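Local structure of paternally-expressed GENE 3 protein (Homo sapiens, 4BHX) at residues Q11-L16 / I29-L34; L52-Q57 / E76-L81; P68-K73 / E86-M91. The protein mediates p53-linked neuronal death and inhibits TNF-induced apoptosis as a zinc-finger transcription factor whose SCAN domain, the part crystallised here, enables homo- or heterodimerization. One frame throughout, in Å; residues are numbered along the deposited sequence. Where two conformers were deposited one is given.

Interaction 1: residues Q11-L16 / I29-L34; sequences QRFRNL and IKLRNL. With EDO (1,2-ethanediol), chain N; EDO (1,2-ethanediol), chain K; EDO (1,2-ethanediol), chain M.
Phe-13, Leu-16, Leu-31 and Leu-34 form an apolar contact between two nearly antiparallel helices in the N-terminal half of the domain, where the end of helix 6-15 packs on the middle of helix 24-39. The short axes approach to 9.0 Å at an angle of 150°. No hydrogen bond crosses the gap, and the contact rests mainly on apolar packing. The backbones come nearest at Phe-13 and Leu-34, where CB of Phe-13 rests 3.8 Å from CB of Leu-34. The phenyl ring reaches across to Leu-31: with CG anti to the backbone N (chi1 174°), it crosses the Leu-31 side chain at about a right angle, and Phe-13 CD1 sits 3.9 Å from Leu-31 CD2. Its approach to the carbonyl of Leu-31 is oblique. That same CD2 methyl of Leu-31 also meets a branch of Leu-16, whose CD2 lies 3.6 Å from it, so one methyl is shared by the ring and the first residue past the helix end. Both branches of Leu-34 reach Arg-12: CD2 lies 3.7 Å from Arg-12 CB, whereas CD1 faces the Arg-12 backbone, 3.7 Å from its O, and also comes near Leu-16 CD1. The bent Arg-12 chain carries its guanidinium away from helix 24-39, to a cation-pi contact with Phe-8. All four apolar residues also touch a neighbouring molecule in the crystal, which is compatible with a role in association. Antiparallel pairing of the first two helices here belongs to the all-helical SCAN fold, the domain through which PEG3 dimerizes.

Interaction 2: residues L52-Q57 / E76-L81; sequences LLVLEQ and ENCEKL
Leu-55 is the bump and the start of helix 78-85 the hollow in this contact, which joins two helices of the all-helical SCAN fold. The side chain points from helix 46-61 into a seat formed by the backbone of Glu-76 and Asn-77, the sulfur of Cys-78 and a methyl of Leu-81. Its two branches fork over this seat. CD2 of Leu-55 takes the loop side, 3.7 Å from Glu-76 O, while CD1 turns toward the first helical turn and lies 4.0 Å from Leu-81 CD2. Placing CG anti to the backbone N (chi1 179°) carries the fork toward the Glu-76 and Asn-77 backbone and Leu-81, and leaves CB against the sulfur.

Cys-78 supplies the answering bump. Its SG lies against the backbone of helix 46-61, 3.6 Å from both N and CA of Leu-55, and is also touched by Val-54 CG1 at 3.8 Å and by Leu-55 CB at 3.7 Å. The closest backbone pair is likewise Leu-55 with Cys-78, and no hydrogen bond spans the two segments. Leu-81 is buried and also packs on Tyr-58, Leu-59 and Pro-75. The N-cap at Asn-77 probably helps fix this start of the helix: Asn-77 OD1 accepts a nearly straight bond from Lys-80 N at 3.1 Å, with an N-H...O angle of 166°.

Interaction 3: residues P68-K73 / E86-M91; sequences PWVRAK and ENYKEM. With EDO (1,2-ethanediol), chain J.
The Tyr-88 ring receives the edge of the Trp-69 indole on one face, and its own rim meets the backbone of helix 67-73. This is a T-shaped pair: the planes stand at 85° and the centroid of the indole's six-membered ring lies 5.1 Å from that of Tyr-88. The Tyr-88 hydroxyl lies in the plane of the indole, at its edge. At the phenol rim, in plane, are the carbonyl O of Trp-69 and the N of Val-70. The hydroxyl gives a weak hydrogen bond to that carbonyl, with Tyr-88 OH 3.3 Å from Trp-69 O, an oxygen that also accepts from Lys-73 N within the helix. Tyr-88 was modelled in two conformers, and in this one its ring sits closer to Trp-69 CB than carbons can, so the details of both the T-shaped pair and the weak hydrogen bond are doubtful.

The indole meets Met-91 as well, in a Met-aromatic contact. Met-91 SD stands 3.8 Å from the centroid of the five-membered ring of Trp-69, 48° off the ring normal, and thus approaches obliquely. A bend at chi2 (108°) helps bring the sulfur to the NE1 and CE2 side of the indole. Met-91 is the last modelled residue and poorly ordered, so this contact is also uncertain. At the other end, Lys-73 CE passes near the phenol oxygen.

The contact thus lays the irregular tail that follows helix 78-85 back over one side of helix 67-73. Val-70, buried beside the phenol edge, reaches Leu-81 and Leu-85 of helix 78-85, while Lys-73 touches Leu-84 of that helix and Met-91 rests on Lys-65 and Leu-66 in the loop before helix 67-73.

How the interactions relate
All three contacts lie within the single SCAN domain. Interaction 1 closes before the others open and pairs helices 6-15 and 24-39. Interactions 2 and 3 alternate along the chain, tying helices 46-61, 67-73 and 78-85 and the tail into one C-terminal cluster; their centres are about 14 Å apart, and Leu-81 CD1 packs 3.7 Å from Val-70 CG1. Interaction 1, on the opposite side of the chain's centre, is about 20 Å from interaction 2 and 30 Å from interaction 3, centre to centre. A salt bridge from Arg-14 NH2 to Glu-56 OE1 (2.9 Å) links helix 6-15 to helix 46-61, probably helping to unite both parts in the domain that mediates homo- or heterodimerization.

Interaction 1: residues Q11-L16 / I29-L34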
loop_
_atom_site.group_PDB
_atom_site.type_symbol
_atom_site.label_atom_id
_atom_site.label_comp_id
_atom_site.label_asym_id
_atom_site.label_seq_id
_atom_site.Cartn_x
_atom_site.Cartn_y
_atom_site.Cartn_z
ATOM N N GLN A 11 1.635 1.910 -6.135
ATOM C CA GLN A 11 0.965 1.322 -7.293
ATOM C C GLN A 11 1.971 0.955 -8.382
ATOM O O GLN A 11 1.875 -0.149 -8.979
ATOM C CB GLN A 11 -0.142 2.263 -7.822
ATOM C CG GLN A 11 -1.310 2.336 -6.843
ATOM C CD GLN A 11 -2.256 3.527 -7.056
ATOM O OE1 GLN A 11 -2.376 4.036 -8.172
ATOM N NE2 GLN A 11 -3.004 3.915 -5.990
ATOM N N ARG A 12 2.957 1.813 -8.670
ATOM C CA ARG A 12 3.917 1.438 -9.689
ATOM C C ARG A 12 4.726 0.145 -9.290
ATOM O O ARG A 12 5.039 -0.678 -10.156
ATOM C CB ARG A 12 4.914 2.541 -10.004
ATOM C CG ARG A 12 4.330 3.866 -10.478
ATOM C CD ARG A 12 3.737 3.769 -11.862
ATOM N NE ARG A 12 2.605 2.880 -12.065
ATOM C CZ ARG A 12 1.325 3.153 -11.826
ATOM N NH1 ARG A 12 0.927 4.302 -11.265
ATOM N NH2 ARG A 12 0.420 2.216 -12.125
ATOM N N PHE A 13 5.105 0.065 -8.024
ATOM C CA PHE A 13 5.855 -1.079 -7.503
ATOM C C PHE A 13 5.067 -2.377 -7.754
ATOM O O PHE A 13 5.611 -3.380 -8.245
ATOM C CB PHE A 13 6.118 -0.839 -5.999
ATOM C CG PHE A 13 6.764 -2.030 -5.272
ATOM C CD1 PHE A 13 8.003 -2.545 -5.687
ATOM C CD2 PHE A 13 6.104 -2.661 -4.203
ATOM C CE1 PHE A 13 8.553 -3.661 -5.008
ATOM C CE2 PHE A 13 6.698 -3.761 -3.497
ATOM C CZ PHE A 13 7.912 -4.255 -3.938
ATOM N N ARG A 14 3.797 -2.366 -7.390
ATOM C CA ARG A 14 2.918 -3.508 -7.560
ATOM C C ARG A 14 2.552 -3.819 -9.014
ATOM O O ARG A 14 2.245 -4.975 -9.320
ATOM C CB ARG A 14 1.666 -3.280 -6.757
ATOM C CG ARG A 14 1.793 -3.322 -5.257
ATOM C CD ARG A 14 2.363 -4.654 -4.778
ATOM N NE ARG A 14 2.538 -4.694 -3.304
ATOM C CZ ARG A 14 3.468 -5.425 -2.671
ATOM N NH1 ARG A 14 4.341 -6.173 -3.345
ATOM N NH2 ARG A 14 3.551 -5.376 -1.369
ATOM N N ASN A 15 2.564 -2.825 -9.907
ATOM C CA ASN A 15 2.071 -3.014 -11.274
ATOM C C ASN A 15 3.163 -3.133 -12.283
ATOM O O ASN A 15 2.901 -3.448 -13.403
ATOM C CB ASN A 15 1.132 -1.863 -11.762
ATOM C CG ASN A 15 -0.032 -1.564 -10.842
ATOM O OD1 ASN A 15 -0.665 -0.488 -10.975
ATOM N ND2 ASN A 15 -0.353 -2.452 -9.966
ATOM N N LEU A 16 4.413 -2.949 -11.904
ATOM C CA LEU A 16 5.523 -3.125 -12.832
ATOM C C LEU A 16 5.528 -4.534 -13.387
ATOM O O LEU A 16 5.257 -5.444 -12.665
ATOM C CB LEU A 16 6.846 -2.924 -12.122
ATOM C CG LEU A 16 8.020 -2.887 -13.062
ATOM C CD1 LEU A 16 8.111 -1.500 -13.633
ATOM C CD2 LEU A 16 9.320 -3.239 -12.425
ATOM N N ILE A 29 16.649 -3.243 -10.145
ATOM C CA ILE A 29 16.954 -1.846 -9.794
ATOM C C ILE A 29 15.648 -1.042 -9.728
ATOM O O ILE A 29 15.443 -0.275 -8.802
ATOM C CB ILE A 29 17.985 -1.250 -10.774
ATOM C CG1 ILE A 29 19.363 -1.923 -10.547
ATOM C CG2 ILE A 29 18.161 0.257 -10.562
ATOM C CD1 ILE A 29 20.350 -1.644 -11.673
ATOM N N LYS A 30 14.784 -1.211 -10.731
ATOM C CA LYS A 30 13.518 -0.498 -10.795
ATOM C C LYS A 30 12.593 -0.824 -9.625
ATOM O O LYS A 30 12.004 0.070 -8.980
ATOM C CB LYS A 30 12.763 -0.843 -12.053
ATOM C CG LYS A 30 13.408 -0.341 -13.300
ATOM C CD LYS A 30 12.899 -1.185 -14.455
ATOM C CE LYS A 30 11.957 -0.473 -15.376
ATOM N NZ LYS A 30 12.671 -0.178 -16.650
ATOM N N LEU A 31 12.436 -2.105 -9.382
ATOM C CA LEU A 31 11.617 -2.526 -8.255
ATOM C C LEU A 31 12.097 -1.966 -6.922
ATOM O O LEU A 31 11.310 -1.572 -6.061
ATOM C CB LEU A 31 11.558 -4.074 -8.196
ATOM C CG LEU A 31 10.638 -4.815 -9.168
ATOM C CD1 LEU A 31 10.792 -6.347 -9.045
ATOM C CD2 LEU A 31 9.198 -4.377 -8.970
ATOM N N ARG A 32 13.387 -2.030 -6.695
ATOM C CA ARG A 32 13.938 -1.463 -5.503
ATOM C C ARG A 32 13.668 0.023 -5.367
ATOM O O ARG A 32 13.246 0.447 -4.345
ATOM C CB ARG A 32 15.456 -1.633 -5.424
ATOM C CG ARG A 32 15.906 -2.971 -4.933
ATOM C CD ARG A 32 17.415 -2.936 -4.580
ATOM N NE ARG A 32 17.836 -4.292 -4.201
ATOM C CZ ARG A 32 18.877 -4.953 -4.703
ATOM N NH1 ARG A 32 19.673 -4.397 -5.622
ATOM N NH2 ARG A 32 19.137 -6.176 -4.269
ATOM N N ASN A 33 13.965 0.792 -6.398
ATOM C CA ASN A 33 13.649 2.258 -6.419
ATOM C C ASN A 33 12.184 2.551 -6.116
ATOM O O ASN A 33 11.881 3.377 -5.251
ATOM C CB ASN A 33 14.037 2.834 -7.750
ATOM C CG ASN A 33 15.537 2.927 -7.926
ATOM O OD1 ASN A 33 16.245 3.039 -6.943
ATOM N ND2 ASN A 33 16.016 2.922 -9.148
ATOM N N LEU A 34 11.263 1.839 -6.783
ATOM C CA LEU A 34 9.828 2.008 -6.545
ATOM C C LEU A 34 9.435 1.706 -5.126
ATOM O O LEU A 34 8.674 2.453 -4.513
ATOM C CB LEU A 34 8.987 1.201 -7.530
ATOM C CG LEU A 34 9.156 1.606 -9.005
ATOM C CD1 LEU A 34 8.565 0.525 -9.920
ATOM C CD2 LEU A 34 8.529 2.982 -9.257
HETATM C C1 EDO N . 18.306 0.707 -4.580
HETATM O O1 EDO N . 18.266 1.068 -5.971
HETATM C C2 EDO N . 19.535 1.266 -3.879
HETATM O O2 EDO N . 19.544 2.693 -4.014
HETATM C C1 EDO K . -2.884 7.533 -6.799
HETATM O O1 EDO K . -2.175 6.607 -7.647
HETATM C C2 EDO K . -1.910 8.625 -6.426
HETATM O O2 EDO K . -1.572 9.341 -7.635
HETATM C C1 EDO M . 6.235 -2.320 -16.720
HETATM O O1 EDO M . 7.450 -2.098 -17.514
HETATM C C2 EDO M . 5.178 -1.208 -16.767
HETATM O O2 EDO M . 3.972 -1.563 -16.035
#

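Interaction 2: residues L52-Q57 / E76-L81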
loop_
_atom_site.group_PDB
_atom_site.type_symbol
_atom_site.label_atom_id
_atom_site.label_comp_id
_atom_site.label_asym_id
_atom_site.label_seq_id
_atom_site.Cartn_x
_atom_site.Cartn_y
_atom_site.Cartn_z
ATOM N N LEU A 52 2.240 -0.567 7.682
ATOM C CA LEU A 52 1.833 -0.301 6.308
ATOM C C LEU A 52 1.550 -1.604 5.502
ATOM O O LEU A 52 0.649 -1.627 4.655
ATOM C CB LEU A 52 2.836 0.537 5.524
ATOM C CG LEU A 52 2.961 1.997 6.025
ATOM C CD1 LEU A 52 4.109 2.664 5.301
ATOM C CD2 LEU A 52 1.670 2.762 5.800
ATOM N N LEU A 53 2.347 -2.653 5.737
ATOM C CA LEU A 53 2.154 -3.909 5.017
ATOM C C LEU A 53 0.887 -4.601 5.499
ATOM O O LEU A 53 0.139 -5.190 4.702
ATOM C CB LEU A 53 3.328 -4.843 5.296
ATOM C CG LEU A 53 4.631 -4.241 4.872
ATOM C CD1 LEU A 53 5.822 -5.100 5.291
ATOM C CD2 LEU A 53 4.571 -4.081 3.383
ATOM N N VAL A 54 0.646 -4.557 6.791
ATOM C CA VAL A 54 -0.576 -5.097 7.356
ATOM C C VAL A 54 -1.796 -4.328 6.803
ATOM O O VAL A 54 -2.778 -4.924 6.344
ATOM C CB VAL A 54 -0.557 -5.070 8.887
ATOM C CG1 VAL A 54 -1.927 -5.383 9.486
ATOM C CG2 VAL A 54 0.476 -6.001 9.445
ATOM N N LEU A 55 -1.714 -2.998 6.807
ATOM C CA LEU A 55 -2.784 -2.199 6.195
ATOM C C LEU A 55 -3.041 -2.538 4.713
ATOM O O LEU A 55 -4.228 -2.732 4.346
ATOM C CB LEU A 55 -2.518 -0.706 6.411
ATOM C CG LEU A 55 -3.616 0.209 5.762
ATOM C CD1 LEU A 55 -4.928 0.012 6.483
ATOM C CD2 LEU A 55 -3.070 1.621 5.799
ATOM N N GLU A 56 -1.976 -2.709 3.905
ATOM C CA GLU A 56 -2.069 -3.037 2.513
ATOM C C GLU A 56 -2.846 -4.340 2.320
ATOM O O GLU A 56 -3.787 -4.422 1.492
ATOM C CB GLU A 56 -0.718 -3.187 1.849
ATOM C CG GLU A 56 -0.835 -3.521 0.373
ATOM C CD GLU A 56 0.464 -3.866 -0.307
ATOM O OE1 GLU A 56 1.471 -4.372 0.346
ATOM O OE2 GLU A 56 0.542 -3.549 -1.523
ATOM N N GLN A 57 -2.490 -5.336 3.116
ATOM C CA GLN A 57 -3.155 -6.662 3.048
ATOM C C GLN A 57 -4.620 -6.583 3.519
ATOM O O GLN A 57 -5.516 -7.045 2.841
ATOM C CB GLN A 57 -2.313 -7.727 3.781
ATOM C CG GLN A 57 -2.953 -9.114 3.661
ATOM C CD GLN A 57 -2.993 -9.638 2.267
ATOM O OE1 GLN A 57 -2.135 -9.318 1.425
ATOM N NE2 GLN A 57 -3.983 -10.445 1.987
ATOM N N GLU A 76 -6.219 5.954 7.277
ATOM C CA GLU A 76 -4.815 6.067 6.929
ATOM C C GLU A 76 -3.968 5.106 7.734
ATOM O O GLU A 76 -2.797 4.960 7.415
ATOM C CB GLU A 76 -4.288 7.515 6.969
ATOM C CG GLU A 76 -3.801 8.004 8.312
ATOM C CD GLU A 76 -4.939 8.176 9.278
ATOM O OE1 GLU A 76 -5.808 9.017 8.967
ATOM O OE2 GLU A 76 -4.981 7.469 10.321
ATOM N N ASN A 77 -4.558 4.445 8.732
ATOM C CA ASN A 77 -3.952 3.291 9.393
ATOM C C ASN A 77 -4.917 2.156 9.841
ATOM O O ASN A 77 -6.120 2.268 9.707
ATOM C CB ASN A 77 -3.090 3.757 10.542
ATOM C CG ASN A 77 -3.902 4.268 11.707
ATOM O OD1 ASN A 77 -5.007 3.820 11.967
ATOM N ND2 ASN A 77 -3.340 5.228 12.422
ATOM N N CYS A 78 -4.397 1.072 10.375
ATOM C CA CYS A 78 -5.235 -0.099 10.657
ATOM C C CYS A 78 -6.273 0.149 11.702
ATOM O O CYS A 78 -7.393 -0.316 11.576
ATOM C CB CYS A 78 -4.443 -1.293 11.134
ATOM S SG CYS A 78 -3.477 -1.969 9.765
ATOM N N GLU A 79 -5.864 0.795 12.791
ATOM C CA GLU A 79 -6.728 1.032 13.916
ATOM C C GLU A 79 -8.003 1.711 13.507
ATOM O O GLU A 79 -9.087 1.384 13.955
ATOM C CB GLU A 79 -5.965 1.884 14.940
ATOM C CG GLU A 79 -5.532 1.007 16.070
ATOM C CD GLU A 79 -6.727 0.634 16.898
ATOM O OE1 GLU A 79 -7.622 1.496 17.001
ATOM O OE2 GLU A 79 -6.765 -0.497 17.425
ATOM N N LYS A 80 -7.815 2.674 12.657
ATOM C CA LYS A 80 -8.873 3.417 12.118
ATOM C C LYS A 80 -9.812 2.420 11.457
ATOM O O LYS A 80 -10.971 2.269 11.876
ATOM C CB LYS A 80 -8.259 4.313 11.122
ATOM C CG LYS A 80 -9.075 5.480 10.700
ATOM C CD LYS A 80 -8.131 6.681 10.609
ATOM C CE LYS A 80 -8.828 7.907 10.036
ATOM N NZ LYS A 80 -8.119 8.490 8.858
ATOM N N LEU A 81 -9.258 1.690 10.476
ATOM C CA LEU A 81 -9.994 0.745 9.640
ATOM C C LEU A 81 -10.823 -0.180 10.492
ATOM O O LEU A 81 -11.986 -0.409 10.180
ATOM C CB LEU A 81 -8.988 -0.057 8.721
ATOM C CG LEU A 81 -9.521 -1.145 7.773
ATOM C CD1 LEU A 81 -10.525 -0.578 6.808
ATOM C CD2 LEU A 81 -8.409 -1.884 7.004
#

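Interaction 3: residues P68-K73 / E86-M91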
loop_
_atom_site.group_PDB
_atom_site.type_symbol
_atom_site.label_atom_id
_atom_site.label_comp_id
_atom_site.label_asym_id
_atom_site.label_seq_id
_atom_site.Cartn_x
_atom_site.Cartn_y
_atom_site.Cartn_z
ATOM N N PRO A 68 -16.148 0.136 -1.498
ATOM C CA PRO A 68 -16.327 1.559 -1.874
ATOM C C PRO A 68 -16.370 2.517 -0.675
ATOM O O PRO A 68 -15.845 3.600 -0.736
ATOM C CB PRO A 68 -17.662 1.542 -2.640
ATOM C CG PRO A 68 -17.824 0.102 -3.091
ATOM C CD PRO A 68 -17.278 -0.695 -1.943
ATOM N N TRP A 69 -17.003 2.099 0.390
ATOM C CA TRP A 69 -17.087 2.875 1.619
ATOM C C TRP A 69 -15.725 3.108 2.245
ATOM O O TRP A 69 -15.328 4.248 2.543
ATOM C CB TRP A 69 -17.906 2.101 2.594
ATOM C CG TRP A 69 -19.305 1.871 2.122
ATOM C CD1 TRP A 69 -19.744 1.014 1.089
ATOM C CD2 TRP A 69 -20.478 2.488 2.654
ATOM N NE1 TRP A 69 -21.121 1.108 0.987
ATOM C CE2 TRP A 69 -21.585 2.004 1.923
ATOM C CE3 TRP A 69 -20.702 3.413 3.675
ATOM C CZ2 TRP A 69 -22.889 2.422 2.191
ATOM C CZ3 TRP A 69 -22.008 3.830 3.919
ATOM C CH2 TRP A 69 -23.073 3.317 3.195
ATOM N N VAL A 70 -14.989 2.010 2.452
ATOM C CA VAL A 70 -13.666 2.118 3.052
ATOM C C VAL A 70 -12.771 3.008 2.270
ATOM O O VAL A 70 -12.045 3.819 2.855
ATOM C CB VAL A 70 -13.018 0.714 3.295
ATOM C CG1 VAL A 70 -11.537 0.864 3.591
ATOM C CG2 VAL A 70 -13.711 0.056 4.467
ATOM N N ARG A 71 -12.828 2.938 0.964
ATOM C CA ARG A 71 -12.014 3.817 0.216
ATOM C C ARG A 71 -12.514 5.279 0.111
ATOM O O ARG A 71 -11.701 6.191 -0.045
ATOM C CB ARG A 71 -11.735 3.255 -1.134
ATOM C CG ARG A 71 -12.775 3.422 -2.173
ATOM C CD ARG A 71 -12.141 3.220 -3.542
ATOM N NE ARG A 71 -11.592 1.868 -3.771
ATOM C CZ ARG A 71 -12.248 0.816 -4.285
ATOM N NH1 ARG A 71 -13.542 0.875 -4.623
ATOM N NH2 ARG A 71 -11.591 -0.325 -4.459
ATOM N N ALA A 72 -13.819 5.500 0.212
ATOM C CA ALA A 72 -14.307 6.877 0.232
ATOM C C ALA A 72 -13.723 7.512 1.473
ATOM O O ALA A 72 -13.329 8.658 1.448
ATOM C CB ALA A 72 -15.828 6.887 0.229
ATOM N N LYS A 73 -13.635 6.746 2.559
ATOM C CA LYS A 73 -13.136 7.210 3.824
ATOM C C LYS A 73 -11.593 7.337 3.955
ATOM O O LYS A 73 -11.117 8.132 4.774
ATOM C CB LYS A 73 -13.604 6.289 4.917
ATOM C CG LYS A 73 -13.728 6.999 6.241
ATOM C CD LYS A 73 -14.975 7.864 6.275
ATOM C CE LYS A 73 -15.812 7.467 7.477
ATOM N NZ LYS A 73 -15.540 8.281 8.717
ATOM N N GLU A 86 -15.916 -1.743 12.735
ATOM C CA GLU A 86 -16.724 -2.020 13.907
ATOM C C GLU A 86 -18.084 -1.236 13.838
ATOM O O GLU A 86 -19.002 -1.581 14.579
ATOM C CB GLU A 86 -15.905 -1.749 15.190
ATOM C CG GLU A 86 -14.933 -2.873 15.548
ATOM C CD GLU A 86 -14.015 -2.599 16.749
ATOM O OE1 GLU A 86 -13.572 -1.450 16.987
ATOM O OE2 GLU A 86 -13.681 -3.578 17.451
ATOM N N ASN A 87 -18.231 -0.261 12.912
ATOM C CA ASN A 87 -19.475 0.557 12.763
ATOM C C ASN A 87 -20.088 0.834 11.331
ATOM O O ASN A 87 -20.922 1.743 11.183
ATOM C CB ASN A 87 -19.289 1.905 13.534
ATOM C CG ASN A 87 -18.582 3.007 12.717
ATOM O OD1 ASN A 87 -17.883 3.847 13.276
ATOM N ND2 ASN A 87 -18.781 3.023 11.413
ATOM N N TYR A 88 -19.723 0.052 10.308
ATOM C CA TYR A 88 -19.981 0.250 8.881
ATOM C C TYR A 88 -20.667 -0.988 8.225
ATOM O O TYR A 88 -21.052 -0.977 7.040
ATOM C CB TYR A 88 -18.580 0.385 8.251
ATOM C CG TYR A 88 -18.352 1.538 7.324
ATOM C CD1 TYR A 88 -19.027 2.746 7.486
ATOM C CD2 TYR A 88 -17.428 1.434 6.314
ATOM C CE1 TYR A 88 -18.802 3.809 6.633
ATOM C CE2 TYR A 88 -17.196 2.488 5.467
ATOM C CZ TYR A 88 -17.885 3.669 5.634
ATOM O OH TYR A 88 -17.674 4.712 4.775
ATOM N N LYS A 89 -20.712 -2.088 8.978
ATOM C CA LYS A 89 -20.857 -3.449 8.419
ATOM C C LYS A 89 -22.226 -3.937 7.940
ATOM O O LYS A 89 -22.310 -4.545 6.872
ATOM C CB LYS A 89 -20.271 -4.519 9.369
ATOM C CG LYS A 89 -19.749 -4.052 10.726
ATOM C CD LYS A 89 -20.811 -3.729 11.773
ATOM C CE LYS A 89 -20.307 -4.104 13.158
ATOM N NZ LYS A 89 -20.212 -5.578 13.339
ATOM N N GLU A 90 -23.271 -3.753 8.744
ATOM C CA GLU A 90 -24.622 -4.235 8.384
ATOM C C GLU A 90 -25.111 -3.438 7.158
ATOM O O GLU A 90 -25.717 -2.371 7.305
ATOM C CB GLU A 90 -25.612 -4.081 9.554
ATOM C CG GLU A 90 -25.169 -4.665 10.899
ATOM C CD GLU A 90 -25.414 -3.719 12.079
ATOM O OE1 GLU A 90 -25.649 -2.507 11.851
ATOM O OE2 GLU A 90 -25.355 -4.179 13.243
ATOM N N MET A 91 -24.834 -3.959 5.958
ATOM C CA MET A 91 -24.929 -3.187 4.706
ATOM C C MET A 91 -25.787 -3.906 3.659
ATOM O O MET A 91 -26.596 -3.275 2.963
ATOM C CB MET A 91 -23.504 -2.908 4.176
ATOM C CG MET A 91 -23.337 -2.745 2.658
ATOM S SD MET A 91 -23.018 -1.061 2.074
ATOM C CE MET A 91 -23.440 -1.173 0.330
HETATM C C1 EDO J . -16.058 5.476 -3.786
HETATM O O1 EDO J . -16.170 4.348 -2.944
HETATM C C2 EDO J . -14.708 6.065 -3.429
HETATM O O2 EDO J . -14.757 7.449 -3.742
#